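CEL44C (Paenibacillus polymyxa, PDB 2YJQ) probably hydrolyses internal beta-1,4-glucosidic bonds of cellulose and xyloglucan, this chain being the glycoside hydrolase family 44 part of a longer multidomain enzyme. Local coordinates at residues 46-51 with 185-190; 230-235 with 282-287; 357-362 with 386-391. The protein carries 8 engineered substitutions. All blocks are in the same frame, centred on the assembly; numbering follows the deposited sequence.

Interaction 1: residues 46-51 with 185-190; sequences GGNRMT and DNEPAL. With OXZ (tetrahydrooxazine), chain E; BGC (beta-D-glucopyranose), chain C; BGC (beta-D-glucopyranose), chain B.
T51 and D185 meet hydroxyl to carboxylate: T51 OG1 lies 2.8 Å from D185 OD1, a probable hydrogen bond whose proton is not settled. With T51 OG1 beside its backbone N (chi1 -63°), the methyl CG2 is left to rest alongside the carboxylate, 3.5 Å from D185 OD2. D185 OD1 also accepts from N186 N on the anti side, 26° out of the carboxylate plane, and from W191 NE1, while OD2 takes the amides of M112 and A113; such a ring of donors would favour the charged form.

Further along, the amide planes of N48 and N186 stand 81° apart, so they approach crosswise rather than stacked, and N186 packs against the backbone of G47. N48 ND2 is held by D65. N48 OD1 reaches E187 through a water, which donates to it over 2.7 Å and to E187 OE1 over 2.8 Å. The second oxygen, E187 OE2, accepts from N1 of the tetrahydrooxazine at 3.0 Å and from H284 ND1, fixing the turn of the carboxylate.

The loop 46-51 contributes its backbone as well, N48 N pointing almost straight at the tetrahydrooxazine O3, 3.0 Å away. R49 reaches out to the farther glucose, giving NE to its O2 at 2.7 Å and NH2 to its O3, with D71 as a salt-bridge partner. Polar loops converging in this way after parallel strands 42-45 and 181-184 are characteristic of the sugar-binding cleft at the C-terminal end of a TIM barrel.

Interaction 2: residues 230-235 with 282-287; sequences GPVLYG and DVHWYP. With OXZ (tetrahydrooxazine), chain E.
Two neighbouring parallel strands of the TIM barrel, 227-233 and 280-285, run side by side here, interrupted by a beta bulge. The pairing shifts by one residue between P231, which follows a cis peptide and bridges to D282, and L233, which bridges to V283. D282 O absorbs the shift by taking two amides: L233 N at 3.3 Å and V232 N in a weak bond. Beyond it H284 N donates to L233 O over 2.8 Å.

V232 lies beside D282 and H284, although its CB points away from the other strand overall. With CG1 anti to the backbone N (chi1 -161°), it packs at 3.4 Å against NE2 of H284, while CG2 lies 3.5 Å from D282 OD2, the three side chains pointing the same way. V232 O sits over one face of the imidazole. H284 is oriented by E187 at ND1, and D282 OD1 is bonded to T357.

Farther along, Y286 turns its hydroxyl to N1 of the tetrahydrooxazine, though the exact length of that very short bond is doubtful. A water joins the loops, donating to Y234 O at 2.7 Å and accepting from Y286 N at 2.9 Å.

Interaction 3: residues 357-362 with 386-391; sequences TSYSYG and YMANYW. Engineered in segment 357-362: S358 (natural residue Glu). With OXZ (tetrahydrooxazine), chain E; BGC (beta-D-glucopyranose), chain C.
Y359 and W391 join the last two strands of the TIM barrel in the beta-alpha-beta unit made by strand 353-359, helix 367-381 and strand 387-390. W391 N donates to Y359 O over 2.9 Å; the companion bond from Y359 N to N389 O is long and weak. The N389 carbonyl also receives the CA-H of S358, the CA lying 3.1 Å from N389 O.

CG between the backbone N and the carbonyl carbon (chi1 70°) brings the Y359 ring back toward the neighbouring strand, though CB points away from it. N389 N meets the ring edge in plane, and CE1 touches A388 CB at 3.9 Å. M373 and V376 of helix 367-381, with Y405 of helix 399-409, pack round the same ring. N389 crosses T357 obliquely, its ND2 buried with no partner in the model.

S358, an engineered serine where the natural residue is glutamate, places OG 3.2 Å from W391 CB and bonds to Y286. Farther out, S360 OG accepts from G362 N in an ST turn, and a water links it to Y390 OH and W391 O; N398 is a further partner of the Y390 hydroxyl. On the sugar side, the indole of W391 forms a platform, tetrahydrooxazine C3 lying 3.6 Å above its plane, offset toward the rim.

The three contacts follow one another along the chain in pairs of segments, yet converge on one bound ligand, a tetrahydrooxazine. Their centres lie about 10 Å (1 to 2), 9 Å (2 to 3) and 15 Å (1 to 3) apart. Interaction 1 joins loops after strands 42-45 and 181-184, interaction 2 pairs strands 227-233 and 280-285, and interaction 3 pairs 353-359 with 387-390, which together account for six of the eight barrel strands. Strand 280-285 of interaction 2 neighbours strand 353-359 of interaction 3, V283 O probably accepting from T357 N. Thus residues far apart in sequence build a single cleft, as in other TIM-barrel glycosidases.

Interaction 1: residues 46-51 with 185-190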
loop_
_atom_site.group_PDB
_atom_site.type_symbol
_atom_site.label_atom_id
_atom_site.label_comp_id
_atom_site.label_asym_id
_atom_site.label_seq_id
_atom_site.Cartn_x
_atom_site.Cartn_y
_atom_site.Cartn_z
ATOM N N GLY A 46 -8.129 6.200 -2.394
ATOM C CA GLY A 46 -8.104 6.398 -0.955
ATOM C C GLY A 46 -7.334 7.684 -0.711
ATOM O O GLY A 46 -7.148 8.480 -1.632
ATOM N N GLY A 47 -6.827 7.884 0.497
ATOM C CA GLY A 47 -6.178 9.149 0.877
ATOM C C GLY A 47 -7.145 10.199 1.441
ATOM O O GLY A 47 -8.384 10.015 1.479
ATOM N N ASN A 48 -6.576 11.306 1.905
ATOM C CA ASN A 48 -7.335 12.386 2.605
ATOM C C ASN A 48 -8.620 12.812 1.919
ATOM O O ASN A 48 -9.663 12.942 2.541
ATOM C CB ASN A 48 -6.398 13.564 2.824
ATOM C CG ASN A 48 -5.303 13.227 3.837
ATOM O OD1 ASN A 48 -5.427 12.241 4.583
ATOM N ND2 ASN A 48 -4.246 14.026 3.879
ATOM N N ARG A 49 -8.575 12.943 0.607
ATOM C CA ARG A 49 -9.743 13.406 -0.131
ATOM C C ARG A 49 -10.966 12.509 -0.091
ATOM O O ARG A 49 -12.128 13.011 -0.265
ATOM C CB ARG A 49 -9.339 13.664 -1.591
ATOM C CG ARG A 49 -8.733 15.030 -1.844
ATOM C CD ARG A 49 -9.864 16.074 -2.018
ATOM N NE ARG A 49 -9.447 17.457 -2.292
ATOM C CZ ARG A 49 -10.345 18.401 -2.629
ATOM N NH1 ARG A 49 -11.633 18.115 -2.743
ATOM N NH2 ARG A 49 -9.961 19.623 -2.897
ATOM N N MET A 50 -10.770 11.201 0.150
ATOM C CA MET A 50 -11.900 10.234 0.111
ATOM C C MET A 50 -12.778 10.235 1.357
ATOM O O MET A 50 -13.954 9.828 1.312
ATOM C CB MET A 50 -11.440 8.807 -0.216
ATOM C CG MET A 50 -11.067 8.626 -1.667
ATOM S SD MET A 50 -12.398 8.967 -2.792
ATOM C CE MET A 50 -13.632 7.673 -2.574
ATOM N N THR A 51 -12.209 10.675 2.478
ATOM C CA THR A 51 -12.996 10.834 3.730
ATOM C C THR A 51 -14.321 11.586 3.469
ATOM O O THR A 51 -15.404 11.127 3.922
ATOM C CB THR A 51 -12.212 11.590 4.824
ATOM O OG1 THR A 51 -11.037 10.845 5.224
ATOM C CG2 THR A 51 -13.076 11.754 6.037
ATOM N N ASP A 185 -12.856 4.371 5.592
ATOM C CA ASP A 185 -12.341 5.747 5.576
ATOM C C ASP A 185 -10.818 5.667 5.478
ATOM O O ASP A 185 -10.281 4.697 4.909
ATOM C CB ASP A 185 -12.768 6.451 6.859
ATOM C CG ASP A 185 -12.914 7.945 6.677
ATOM O OD1 ASP A 185 -11.822 8.594 6.739
ATOM O OD2 ASP A 185 -14.084 8.402 6.443
ATOM N N ASN A 186 -10.133 6.631 6.080
ATOM C CA ASN A 186 -8.723 6.872 5.840
ATOM C C ASN A 186 -8.187 7.614 7.025
ATOM O O ASN A 186 -8.784 8.602 7.442
ATOM C CB ASN A 186 -8.525 7.747 4.578
ATOM C CG ASN A 186 -7.057 8.091 4.307
ATOM O OD1 ASN A 186 -6.540 9.146 4.756
ATOM N ND2 ASN A 186 -6.382 7.231 3.579
ATOM N N GLU A 187 -7.051 7.169 7.533
ATOM C CA GLU A 187 -6.393 7.796 8.707
ATOM C C GLU A 187 -7.296 8.417 9.786
ATOM O O GLU A 187 -7.197 9.602 10.144
ATOM C CB GLU A 187 -5.281 8.740 8.272
ATOM C CG GLU A 187 -4.466 8.133 7.106
ATOM C CD GLU A 187 -3.309 8.975 6.664
ATOM O OE1 GLU A 187 -3.355 10.195 6.939
ATOM O OE2 GLU A 187 -2.380 8.418 6.041
ATOM N N PRO A 188 -8.137 7.596 10.381
ATOM C CA PRO A 188 -9.076 8.189 11.317
ATOM C C PRO A 188 -8.425 8.859 12.547
ATOM O O PRO A 188 -9.075 9.695 13.142
ATOM C CB PRO A 188 -9.895 6.978 11.768
ATOM C CG PRO A 188 -8.757 5.884 11.866
ATOM C CD PRO A 188 -8.061 6.123 10.522
ATOM N N ALA A 189 -7.197 8.511 12.920
ATOM C CA ALA A 189 -6.570 9.132 14.095
ATOM C C ALA A 189 -6.090 10.506 13.690
ATOM O O ALA A 189 -5.655 11.277 14.552
ATOM C CB ALA A 189 -5.336 8.313 14.667
ATOM N N LEU A 190 -6.096 10.786 12.394
ATOM C CA LEU A 190 -5.861 12.166 11.979
ATOM C C LEU A 190 -7.153 12.951 11.616
ATOM O O LEU A 190 -7.072 14.094 11.151
ATOM C CB LEU A 190 -4.824 12.211 10.827
ATOM C CG LEU A 190 -3.394 11.739 11.156
ATOM C CD1 LEU A 190 -2.484 11.961 9.947
ATOM C CD2 LEU A 190 -2.810 12.466 12.342
HETATM C C6 OXZ E . 0.952 12.639 3.110
HETATM C C5 OXZ E . -0.020 11.550 2.649
HETATM C C4 OXZ E . -1.392 12.102 2.140
HETATM C C3 OXZ E . -2.401 10.992 1.845
HETATM C C2 OXZ E . -2.611 10.035 3.052
HETATM O O6 OXZ E . 0.274 13.424 4.127
HETATM O O5 OXZ E . -0.350 10.749 3.792
HETATM O O4 OXZ E . -1.180 12.862 0.950
HETATM O O3 OXZ E . -3.678 11.492 1.366
HETATM N N1 OXZ E . -1.266 9.711 3.580
HETATM C C2 BGC C . -1.182 15.121 0.045
HETATM C C3 BGC C . -2.030 16.356 -0.228
HETATM C C4 BGC C . -3.265 15.920 -1.019
HETATM C C5 BGC C . -3.989 14.705 -0.445
HETATM C C6 BGC C . -5.024 14.186 -1.426
HETATM C C1 BGC C . -2.016 14.035 0.753
HETATM O O2 BGC C . -0.069 15.458 0.874
HETATM O O3 BGC C . -1.287 17.150 -1.150
HETATM O O4 BGC C . -4.234 16.895 -0.992
HETATM O O5 BGC C . -3.063 13.648 -0.156
HETATM O O6 BGC C . -5.657 13.105 -0.729
HETATM C C2 BGC B . -5.672 18.454 -1.945
HETATM C C3 BGC B . -5.951 19.336 -3.184
HETATM C C4 BGC B . -4.700 20.074 -3.631
HETATM C C5 BGC B . -3.611 19.032 -3.819
HETATM C C6 BGC B . -2.410 19.726 -4.454
HETATM C C1 BGC B . -4.491 17.555 -2.223
HETATM O O2 BGC B . -6.806 17.652 -1.584
HETATM O O3 BGC B . -6.941 20.313 -2.915
HETATM O O4 BGC B . -4.988 20.611 -4.917
HETATM O O5 BGC B . -3.416 18.425 -2.531
HETATM O O6 BGC B . -1.269 19.739 -3.602
HETATM O O HOH W 1 -5.287 12.240 7.298
HETATM O O HOH W 2 -8.693 11.294 5.713
#

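Interaction 2: residues 230-235 with 282-287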
loop_
_atom_site.group_PDB
_atom_site.type_symbol
_atom_site.label_atom_id
_atom_site.label_comp_id
_atom_site.label_asym_id
_atom_site.label_seq_id
_atom_site.Cartn_x
_atom_site.Cartn_y
_atom_site.Cartn_z
ATOM N N GLY A 230 -9.295 -2.127 7.251
ATOM C CA GLY A 230 -9.317 -1.177 8.373
ATOM C C GLY A 230 -8.128 -1.457 9.258
ATOM O O GLY A 230 -7.497 -2.528 9.176
ATOM N N PRO A 231 -7.734 -0.490 10.081
ATOM C CA PRO A 231 -8.310 0.781 10.289
ATOM C C PRO A 231 -7.691 1.888 9.428
ATOM O O PRO A 231 -8.137 3.015 9.557
ATOM C CB PRO A 231 -8.079 1.019 11.789
ATOM C CG PRO A 231 -6.980 -0.102 12.245
ATOM C CD PRO A 231 -6.530 -0.671 10.911
ATOM N N VAL A 232 -6.740 1.565 8.532
ATOM C CA VAL A 232 -6.128 2.537 7.596
ATOM C C VAL A 232 -5.342 3.558 8.421
ATOM O O VAL A 232 -5.476 4.769 8.226
ATOM C CB VAL A 232 -7.196 3.240 6.666
ATOM C CG1 VAL A 232 -6.570 3.881 5.426
ATOM C CG2 VAL A 232 -8.301 2.261 6.239
ATOM N N LEU A 233 -4.549 3.058 9.372
ATOM C CA LEU A 233 -3.787 3.898 10.335
ATOM C C LEU A 233 -2.697 4.652 9.598
ATOM O O LEU A 233 -2.004 4.030 8.778
ATOM C CB LEU A 233 -3.134 3.017 11.442
ATOM C CG LEU A 233 -4.177 2.323 12.361
ATOM C CD1 LEU A 233 -3.558 1.505 13.461
ATOM C CD2 LEU A 233 -5.301 3.288 12.939
ATOM N N TYR A 234 -2.514 5.957 9.893
ATOM C CA TYR A 234 -1.466 6.751 9.191
ATOM C C TYR A 234 0.001 6.391 9.466
ATOM O O TYR A 234 0.899 6.673 8.668
ATOM C CB TYR A 234 -1.611 8.270 9.456
ATOM C CG TYR A 234 -0.876 8.727 10.691
ATOM C CD1 TYR A 234 -1.503 8.674 11.951
ATOM C CD2 TYR A 234 0.425 9.223 10.610
ATOM C CE1 TYR A 234 -0.879 9.095 13.090
ATOM C CE2 TYR A 234 1.111 9.650 11.752
ATOM C CZ TYR A 234 0.436 9.594 13.004
ATOM O OH TYR A 234 1.062 9.992 14.159
ATOM N N GLY A 235 0.282 5.810 10.610
ATOM C CA GLY A 235 1.700 5.781 11.034
ATOM C C GLY A 235 1.784 5.349 12.482
ATOM O O GLY A 235 0.747 5.047 13.116
ATOM N N ASP A 282 -5.077 -2.807 7.919
ATOM C CA ASP A 282 -4.656 -1.865 6.873
ATOM C C ASP A 282 -3.799 -0.772 7.515
ATOM O O ASP A 282 -4.296 -0.058 8.407
ATOM C CB ASP A 282 -5.960 -1.310 6.211
ATOM C CG ASP A 282 -5.731 -0.305 5.062
ATOM O OD1 ASP A 282 -4.656 0.309 4.930
ATOM O OD2 ASP A 282 -6.675 -0.139 4.229
ATOM N N VAL A 283 -2.570 -0.589 7.034
ATOM C CA VAL A 283 -1.770 0.555 7.516
ATOM C C VAL A 283 -1.104 1.377 6.403
ATOM O O VAL A 283 -0.980 0.904 5.257
ATOM C CB VAL A 283 -0.665 0.153 8.518
ATOM C CG1 VAL A 283 -1.231 -0.695 9.654
ATOM C CG2 VAL A 283 0.500 -0.576 7.817
ATOM N N HIS A 284 -0.652 2.588 6.777
ATOM C CA HIS A 284 0.225 3.384 5.947
ATOM C C HIS A 284 1.537 3.496 6.673
ATOM O O HIS A 284 1.587 3.471 7.909
ATOM C CB HIS A 284 -0.355 4.758 5.711
ATOM C CG HIS A 284 -1.688 4.735 5.025
ATOM N ND1 HIS A 284 -2.501 5.850 4.940
ATOM C CD2 HIS A 284 -2.347 3.733 4.386
ATOM C CE1 HIS A 284 -3.615 5.533 4.305
ATOM N NE2 HIS A 284 -3.547 4.252 3.952
ATOM N N TRP A 285 2.596 3.632 5.885
ATOM C CA TRP A 285 3.900 3.627 6.416
ATOM C C TRP A 285 4.745 4.594 5.579
ATOM O O TRP A 285 5.150 4.273 4.431
ATOM C CB TRP A 285 4.430 2.197 6.338
ATOM C CG TRP A 285 5.856 2.034 6.856
ATOM C CD1 TRP A 285 6.990 1.843 6.118
ATOM C CD2 TRP A 285 6.270 2.054 8.233
ATOM N NE1 TRP A 285 8.095 1.762 6.953
ATOM C CE2 TRP A 285 7.669 1.866 8.254
ATOM C CE3 TRP A 285 5.585 2.219 9.450
ATOM C CZ2 TRP A 285 8.395 1.815 9.445
ATOM C CZ3 TRP A 285 6.312 2.207 10.618
ATOM C CH2 TRP A 285 7.703 1.975 10.609
ATOM N N TYR A 286 4.954 5.791 6.126
ATOM C CA TYR A 286 5.883 6.774 5.560
ATOM C C TYR A 286 7.049 6.795 6.503
ATOM O O TYR A 286 6.855 7.192 7.637
ATOM C CB TYR A 286 5.232 8.144 5.546
ATOM C CG TYR A 286 3.956 8.174 4.717
ATOM C CD1 TYR A 286 4.004 8.133 3.312
ATOM C CD2 TYR A 286 2.719 8.210 5.345
ATOM C CE1 TYR A 286 2.821 8.144 2.549
ATOM C CE2 TYR A 286 1.529 8.230 4.600
ATOM C CZ TYR A 286 1.585 8.221 3.210
ATOM O OH TYR A 286 0.381 8.214 2.509
ATOM N N PRO A 287 8.210 6.239 6.086
ATOM C CA PRO A 287 9.414 6.136 6.928
ATOM C C PRO A 287 9.775 7.447 7.640
ATOM O O PRO A 287 9.749 8.512 6.986
ATOM C CB PRO A 287 10.498 5.755 5.924
ATOM C CG PRO A 287 9.770 4.952 4.876
ATOM C CD PRO A 287 8.367 5.506 4.811
HETATM C C6 OXZ E . 0.952 12.639 3.110
HETATM C C5 OXZ E . -0.020 11.550 2.649
HETATM C C4 OXZ E . -1.392 12.102 2.140
HETATM C C3 OXZ E . -2.401 10.992 1.845
HETATM C C2 OXZ E . -2.611 10.035 3.052
HETATM O O6 OXZ E . 0.274 13.424 4.127
HETATM O O5 OXZ E . -0.350 10.749 3.792
HETATM O O4 OXZ E . -1.180 12.862 0.950
HETATM O O3 OXZ E . -3.678 11.492 1.366
HETATM N N1 OXZ E . -1.266 9.711 3.580
HETATM O O HOH W 3 3.637 6.708 8.589
#

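Interaction 3: residues 357-362 with 386-391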
loop_
_atom_site.group_PDB
_atom_site.type_symbol
_atom_site.label_atom_id
_atom_site.label_comp_id
_atom_site.label_asym_id
_atom_site.label_seq_id
_atom_site.Cartn_x
_atom_site.Cartn_y
_atom_site.Cartn_z
ATOM N N THR A 357 -1.367 0.114 2.622
ATOM C CA THR A 357 -2.099 0.710 1.519
ATOM C C THR A 357 -1.649 2.108 1.065
ATOM O O THR A 357 -2.193 2.655 0.135
ATOM C CB THR A 357 -3.572 0.728 1.812
ATOM O OG1 THR A 357 -3.807 1.538 2.971
ATOM C CG2 THR A 357 -4.132 -0.748 2.008
ATOM N N SER A 358 -0.610 2.658 1.665
ATOM C CA SER A 358 -0.114 3.921 1.189
ATOM C C SER A 358 1.261 4.072 1.818
ATOM O O SER A 358 1.347 4.109 3.038
ATOM C CB SER A 358 -1.083 5.035 1.655
ATOM O OG SER A 358 -0.806 6.234 0.962
ATOM N N TYR A 359 2.330 4.108 1.019
ATOM C CA TYR A 359 3.663 4.256 1.554
ATOM C C TYR A 359 4.565 4.822 0.497
ATOM O O TYR A 359 4.204 4.779 -0.683
ATOM C CB TYR A 359 4.214 2.913 1.991
ATOM C CG TYR A 359 4.530 1.963 0.829
ATOM C CD1 TYR A 359 3.504 1.232 0.203
ATOM C CD2 TYR A 359 5.831 1.808 0.362
ATOM C CE1 TYR A 359 3.779 0.363 -0.860
ATOM C CE2 TYR A 359 6.126 0.918 -0.697
ATOM C CZ TYR A 359 5.101 0.195 -1.302
ATOM O OH TYR A 359 5.320 -0.654 -2.368
ATOM N N SER A 360 5.739 5.306 0.900
ATOM C CA SER A 360 6.717 5.805 -0.049
ATOM C C SER A 360 8.052 5.972 0.646
ATOM O O SER A 360 8.067 6.337 1.823
ATOM C CB SER A 360 6.285 7.218 -0.545
ATOM O OG SER A 360 7.291 7.748 -1.399
ATOM N N TYR A 361 9.135 5.799 -0.087
ATOM C CA TYR A 361 10.454 5.979 0.453
ATOM C C TYR A 361 11.138 7.234 -0.077
ATOM O O TYR A 361 12.295 7.473 0.250
ATOM C CB TYR A 361 11.304 4.699 0.201
ATOM C CG TYR A 361 10.931 3.608 1.208
ATOM C CD1 TYR A 361 9.667 3.012 1.188
ATOM C CD2 TYR A 361 11.786 3.290 2.257
ATOM C CE1 TYR A 361 9.312 2.081 2.146
ATOM C CE2 TYR A 361 11.453 2.303 3.224
ATOM C CZ TYR A 361 10.222 1.736 3.156
ATOM O OH TYR A 361 9.854 0.841 4.110
ATOM N N GLY A 362 10.418 8.058 -0.855
ATOM C CA GLY A 362 10.977 9.335 -1.323
ATOM C C GLY A 362 12.000 9.046 -2.409
ATOM O O GLY A 362 12.066 7.908 -2.929
ATOM N N TYR A 386 -0.421 -8.960 1.873
ATOM C CA TYR A 386 -1.401 -9.299 0.896
ATOM C C TYR A 386 -1.500 -8.238 -0.210
ATOM O O TYR A 386 -1.770 -8.567 -1.406
ATOM C CB TYR A 386 -2.721 -9.430 1.627
ATOM C CG TYR A 386 -3.937 -9.585 0.736
ATOM C CD1 TYR A 386 -4.099 -10.708 -0.097
ATOM C CD2 TYR A 386 -4.966 -8.638 0.763
ATOM C CE1 TYR A 386 -5.280 -10.848 -0.902
ATOM C CE2 TYR A 386 -6.087 -8.732 -0.050
ATOM C CZ TYR A 386 -6.252 -9.815 -0.870
ATOM O OH TYR A 386 -7.444 -9.870 -1.631
ATOM N N MET A 387 -1.379 -6.957 0.187
ATOM C CA MET A 387 -1.622 -5.836 -0.729
ATOM C C MET A 387 -0.742 -4.685 -0.329
ATOM O O MET A 387 -0.539 -4.458 0.863
ATOM C CB MET A 387 -3.068 -5.443 -0.748
ATOM C CG MET A 387 -3.384 -4.427 -1.843
ATOM S SD MET A 387 -5.155 -4.140 -1.926
ATOM C CE MET A 387 -5.762 -5.590 -2.854
ATOM N N ALA A 388 -0.162 -3.980 -1.305
ATOM C CA ALA A 388 0.561 -2.763 -0.974
ATOM C C ALA A 388 0.456 -1.730 -2.093
ATOM O O ALA A 388 0.425 -2.054 -3.285
ATOM C CB ALA A 388 2.011 -3.064 -0.641
ATOM N N ASN A 389 0.372 -0.454 -1.702
ATOM C CA ASN A 389 -0.023 0.534 -2.661
ATOM C C ASN A 389 0.830 1.757 -2.486
ATOM O O ASN A 389 0.665 2.503 -1.471
ATOM C CB ASN A 389 -1.487 0.901 -2.472
ATOM C CG ASN A 389 -2.404 -0.241 -2.665
ATOM O OD1 ASN A 389 -2.947 -0.458 -3.780
ATOM N ND2 ASN A 389 -2.648 -0.954 -1.619
ATOM N N TYR A 390 1.697 1.999 -3.467
ATOM C CA TYR A 390 2.581 3.137 -3.444
ATOM C C TYR A 390 1.778 4.449 -3.388
ATOM O O TYR A 390 0.646 4.502 -3.870
ATOM C CB TYR A 390 3.457 3.119 -4.689
ATOM C CG TYR A 390 4.289 4.376 -4.890
ATOM C CD1 TYR A 390 5.366 4.660 -4.060
ATOM C CD2 TYR A 390 4.002 5.273 -5.957
ATOM C CE1 TYR A 390 6.136 5.821 -4.249
ATOM C CE2 TYR A 390 4.770 6.406 -6.165
ATOM C CZ TYR A 390 5.824 6.679 -5.292
ATOM O OH TYR A 390 6.553 7.806 -5.494
ATOM N N TRP A 391 2.347 5.473 -2.769
ATOM C CA TRP A 391 1.718 6.786 -2.739
ATOM C C TRP A 391 2.680 7.885 -3.248
ATOM O O TRP A 391 3.830 7.959 -2.798
ATOM C CB TRP A 391 1.168 7.118 -1.337
ATOM C CG TRP A 391 0.584 8.473 -1.326
ATOM C CD1 TRP A 391 1.253 9.625 -1.110
ATOM C CD2 TRP A 391 -0.773 8.836 -1.613
ATOM N NE1 TRP A 391 0.405 10.697 -1.199
ATOM C CE2 TRP A 391 -0.845 10.248 -1.524
ATOM C CE3 TRP A 391 -1.948 8.104 -1.895
ATOM C CZ2 TRP A 391 -2.044 10.963 -1.728
ATOM C CZ3 TRP A 391 -3.127 8.796 -2.131
ATOM C CH2 TRP A 391 -3.184 10.213 -2.030
HETATM C C6 OXZ E . 0.952 12.639 3.110
HETATM C C5 OXZ E . -0.020 11.550 2.649
HETATM C C4 OXZ E . -1.392 12.102 2.140
HETATM C C3 OXZ E . -2.401 10.992 1.845
HETATM C C2 OXZ E . -2.611 10.035 3.052
HETATM O O6 OXZ E . 0.274 13.424 4.127
HETATM O O5 OXZ E . -0.350 10.749 3.792
HETATM O O4 OXZ E . -1.180 12.862 0.950
HETATM O O3 OXZ E . -3.678 11.492 1.366
HETATM N N1 OXZ E . -1.266 9.711 3.580
HETATM C C2 BGC C . -1.182 15.121 0.045
HETATM C C3 BGC C . -2.030 16.356 -0.228
HETATM C C4 BGC C . -3.265 15.920 -1.019
HETATM C C5 BGC C . -3.989 14.705 -0.445
HETATM C C6 BGC C . -5.024 14.186 -1.426
HETATM C C1 BGC C . -2.016 14.035 0.753
HETATM O O2 BGC C . -0.069 15.458 0.874
HETATM O O3 BGC C . -1.287 17.150 -1.150
HETATM O O4 BGC C . -4.234 16.895 -0.992
HETATM O O5 BGC C . -3.063 13.648 -0.156
HETATM O O6 BGC C . -5.657 13.105 -0.729
HETATM O O HOH W 4 6.575 9.583 -3.047
#